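Formate-dependent phosphoribosylglycinamide formyltransferase (Mycobacterium tuberculosis H37Rv, PDB 6KHR) is an ATP-grasp superfamily protein assembled from two copies of the same chain. Local coordinates at residues P37-E40 / L41-L45; Q321-S324 / V325-Q329. All blocks are in the same frame, centred on the assembly; numbering follows the deposited sequence.

A two-chain ATP-grasp protein offers a worked example of how local helix contacts join parts of a fold. Contact 1 comes first along the chain, on helix 36-47, which links strands 28-32 and 51-56 of the parallel five-stranded sheet; contact 2 follows much later, where the loop after helix 317-320 turns into helix 325-334. Their centres nevertheless lie about 11 Å apart, on the same side of the chain's centre, because the two helices pack together. Pro-37 and Glu-40 press on the ring of Phe-326, and Leu-41 packs on Gln-329. The parallel N-terminal sheet, through helix 36-47, is thereby packed against helix 325-334, and both contacts also touch the second subunit.

Contact 1 (P37-E40 / L41-L45); sequences PSRE and LAIAL
Helical bonds tie residues 37-40 to 41-45, Leu-41 N to Pro-37 O at 3.0 Å and Ala-44 N to Glu-40 O at 2.9 Å, in one unbroken helix. This is helix 36-47, the crossover of a beta-alpha-beta unit between parallel strands 28-32 and 51-56. The main side-chain meeting is that of Arg-39 with Ile-43, one turn on. Arg-39 reaches it with CG anti to the backbone N (chi1 173°) and the chain extended as far as NE, which carries the guanidinium outward from the helix axis to the end of the Ile-43 side chain. The methyl CD1 of Ile-43 then sits over the centre of one guanidinium face, 3.8 Å from Arg-39 CZ. At the rim of the flat group, NH2 is hydrogen-bonded to Gln-46 OE1 of the second subunit and NH1 is paired with Glu-40. Ile-43 also packs on Ile-43 of that subunit. Ala-42 CB, by contrast, rests against the carbonyl oxygens of Ser-38 and Arg-39. Glu-40 bends at chi2 (-80°), which brings its carboxylate round to the neighbouring arginine: the salt bridge joins Glu-40 OE2 to Arg-39 NH1 at 3.1 Å.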
# COMPACT_ATOMS: atom_id res chain seq x y z
N PRO A 37 9.48 5.90 -3.66
CA PRO A 37 8.24 6.46 -3.10
C PRO A 37 7.36 7.09 -4.16
O PRO A 37 6.13 7.14 -4.01
CB PRO A 37 8.74 7.50 -2.08
CG PRO A 37 10.15 7.14 -1.81
CD PRO A 37 10.67 6.57 -3.10
N SER A 38 7.99 7.58 -5.24
CA SER A 38 7.25 8.01 -6.42
C SER A 38 6.40 6.87 -6.99
O SER A 38 5.31 7.11 -7.52
CB SER A 38 8.25 8.54 -7.45
OG SER A 38 7.61 9.21 -8.51
N ARG A 39 6.86 5.62 -6.87
CA ARG A 39 6.08 4.51 -7.42
C ARG A 39 4.85 4.22 -6.56
O ARG A 39 3.75 4.02 -7.09
CB ARG A 39 6.94 3.25 -7.55
CG ARG A 39 6.13 2.02 -7.95
CD ARG A 39 6.92 0.72 -7.94
NE ARG A 39 6.04 -0.43 -8.19
CZ ARG A 39 5.54 -1.21 -7.23
NH1 ARG A 39 5.85 -0.98 -5.95
NH2 ARG A 39 4.74 -2.22 -7.54
N GLU A 40 5.01 4.21 -5.25
CA GLU A 40 3.89 3.93 -4.37
C GLU A 40 2.84 5.04 -4.45
O GLU A 40 1.64 4.77 -4.58
CB GLU A 40 4.39 3.73 -2.93
CG GLU A 40 5.54 2.74 -2.80
CD GLU A 40 5.07 1.29 -2.80
OE1 GLU A 40 3.92 1.04 -2.38
OE2 GLU A 40 5.85 0.40 -3.22
N LEU A 41 3.29 6.30 -4.37
CA LEU A 41 2.39 7.42 -4.60
C LEU A 41 1.62 7.25 -5.91
O LEU A 41 0.43 7.59 -5.98
CB LEU A 41 3.19 8.74 -4.62
CG LEU A 41 2.38 10.00 -4.95
CD1 LEU A 41 1.19 10.11 -4.02
CD2 LEU A 41 3.19 11.33 -4.96
N ALA A 42 2.27 6.69 -6.93
CA ALA A 42 1.62 6.56 -8.23
C ALA A 42 0.54 5.49 -8.19
O ALA A 42 -0.53 5.65 -8.80
CB ALA A 42 2.66 6.26 -9.30
N ILE A 43 0.81 4.39 -7.49
CA ILE A 43 -0.23 3.39 -7.26
C ILE A 43 -1.39 4.03 -6.52
O ILE A 43 -2.54 3.93 -6.95
CB ILE A 43 0.36 2.19 -6.50
CG1 ILE A 43 1.27 1.37 -7.39
CG2 ILE A 43 -0.74 1.35 -5.86
CD1 ILE A 43 2.17 0.40 -6.61
N ALA A 44 -1.09 4.72 -5.42
CA ALA A 44 -2.14 5.34 -4.62
C ALA A 44 -3.02 6.24 -5.49
O ALA A 44 -4.25 6.11 -5.47
CB ALA A 44 -1.53 6.13 -3.47
N LEU A 45 -2.40 7.11 -6.29
CA LEU A 45 -3.16 8.05 -7.11
C LEU A 45 -4.01 7.32 -8.15
O LEU A 45 -5.03 7.86 -8.60
CB LEU A 45 -2.21 9.01 -7.82
CG LEU A 45 -1.63 10.14 -6.99
CD1 LEU A 45 -0.48 10.75 -7.74
CD2 LEU A 45 -2.72 11.14 -6.74

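Contact 2 (Q321-S324 / V325-Q329); sequences QRLS and VFELQ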
# COMPACT_ATOMS: atom_id res chain seq x y z
N GLN A 321 -0.26 2.69 9.82
CA GLN A 321 -1.39 3.61 9.75
C GLN A 321 -2.45 3.06 8.81
O GLN A 321 -2.12 2.37 7.85
CB GLN A 321 -0.97 5.00 9.24
CG GLN A 321 0.18 5.63 9.97
CD GLN A 321 0.24 7.12 9.78
OE1 GLN A 321 0.34 7.86 10.75
NE2 GLN A 321 0.18 7.58 8.53
N ARG A 322 -3.71 3.40 9.09
CA ARG A 322 -4.79 3.16 8.13
C ARG A 322 -4.41 3.66 6.74
O ARG A 322 -4.51 2.92 5.75
CB ARG A 322 -6.08 3.83 8.62
CG ARG A 322 -7.34 3.31 7.96
CD ARG A 322 -8.58 4.11 8.39
NE ARG A 322 -8.66 5.39 7.68
CZ ARG A 322 -9.32 5.61 6.54
NH1 ARG A 322 -9.97 4.65 5.91
NH2 ARG A 322 -9.32 6.82 6.01
N LEU A 323 -3.96 4.90 6.63
CA LEU A 323 -3.53 5.50 5.36
C LEU A 323 -2.03 5.75 5.41
O LEU A 323 -1.54 6.47 6.29
CB LEU A 323 -4.29 6.80 5.09
CG LEU A 323 -5.82 6.68 5.11
CD1 LEU A 323 -6.51 7.98 4.77
CD2 LEU A 323 -6.26 5.61 4.15
N SER A 324 -1.29 5.14 4.49
CA SER A 324 0.15 5.33 4.48
C SER A 324 0.49 6.74 4.02
O SER A 324 -0.33 7.46 3.44
CB SER A 324 0.82 4.31 3.57
OG SER A 324 0.47 4.53 2.21
N VAL A 325 1.75 7.13 4.28
CA VAL A 325 2.18 8.47 3.90
C VAL A 325 1.94 8.71 2.42
O VAL A 325 1.69 9.85 2.01
CB VAL A 325 3.67 8.68 4.28
CG1 VAL A 325 4.57 7.71 3.51
CG2 VAL A 325 4.09 10.14 4.06
N PHE A 326 1.96 7.64 1.62
CA PHE A 326 1.68 7.72 0.19
C PHE A 326 0.19 7.86 -0.11
O PHE A 326 -0.19 8.59 -1.03
CB PHE A 326 2.23 6.48 -0.51
CG PHE A 326 3.64 6.20 -0.19
CD1 PHE A 326 4.61 7.17 -0.40
CD2 PHE A 326 4.02 4.97 0.32
CE1 PHE A 326 5.93 6.92 -0.10
CE2 PHE A 326 5.34 4.71 0.62
CZ PHE A 326 6.29 5.68 0.42
N GLU A 327 -0.66 7.14 0.62
CA GLU A 327 -2.09 7.36 0.45
C GLU A 327 -2.47 8.75 0.93
O GLU A 327 -3.29 9.43 0.31
CB GLU A 327 -2.88 6.26 1.16
CG GLU A 327 -2.53 4.84 0.64
CD GLU A 327 -3.13 3.66 1.44
OE1 GLU A 327 -3.05 3.63 2.69
OE2 GLU A 327 -3.66 2.73 0.78
N LEU A 328 -1.83 9.23 2.00
CA LEU A 328 -2.12 10.60 2.43
C LEU A 328 -1.70 11.62 1.37
O LEU A 328 -2.44 12.56 1.07
CB LEU A 328 -1.45 10.89 3.77
CG LEU A 328 -1.88 10.07 5.00
CD1 LEU A 328 -0.90 10.32 6.14
CD2 LEU A 328 -3.32 10.40 5.43
N GLN A 329 -0.51 11.44 0.78
CA GLN A 329 -0.12 12.44 -0.21
C GLN A 329 -0.87 12.28 -1.52
O GLN A 329 -1.06 13.28 -2.23
CB GLN A 329 1.39 12.42 -0.43
CG GLN A 329 1.98 11.09 -0.73
CD GLN A 329 3.49 11.14 -0.83
OE1 GLN A 329 4.13 10.15 -1.19
NE2 GLN A 329 4.06 12.30 -0.49
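Ser-324 and Glu-327 exchange bonds at the start of helix 325-334, a pairing in which each side chain serves the other's backbone. Glu-327 OE1 accepts from Ser-324 N at 2.9 Å through its anti lone pair, in a nearly straight bond (163°). In return Ser-324 OG accepts from Glu-327 N, at a longer 3.3 Å. With chi1 of 66°, the serine hydroxyl stands between its own backbone N and carbonyl carbon, which turns OG to the first turn of the helix and against Glu-327 CG. The glutamate chain, extended beyond CG, runs back toward the serine, crossing Leu-323 at about a right angle. One turn along, Leu-328 N closes the first regular helical bond to Ser-324 O.

The tightly packed part lies on the Leu-328 side. Its CD2 meets Leu-323 CB at 3.7 Å, while Leu-328 CD1 lies 3.8 Å from Gln-321 NE2. Gln-321 OE1 is held by Gln-261, and Leu-328 also packs on Cys-244 of strand 238-252. The looser side is that of Arg-322, partly exposed and with little contact to residues 325-329; its charge pairs instead with Asp-339. The outer oxygen of Glu-327, OE2, is turned to Arg-319 of the second subunit. That ionic partner probably steadies the carboxylate, whose other oxygen accepts from Ser-324 N. Together, the reciprocal bonds of Ser-324 and Glu-327 define a capping box, with Ser-324 as the N-cap.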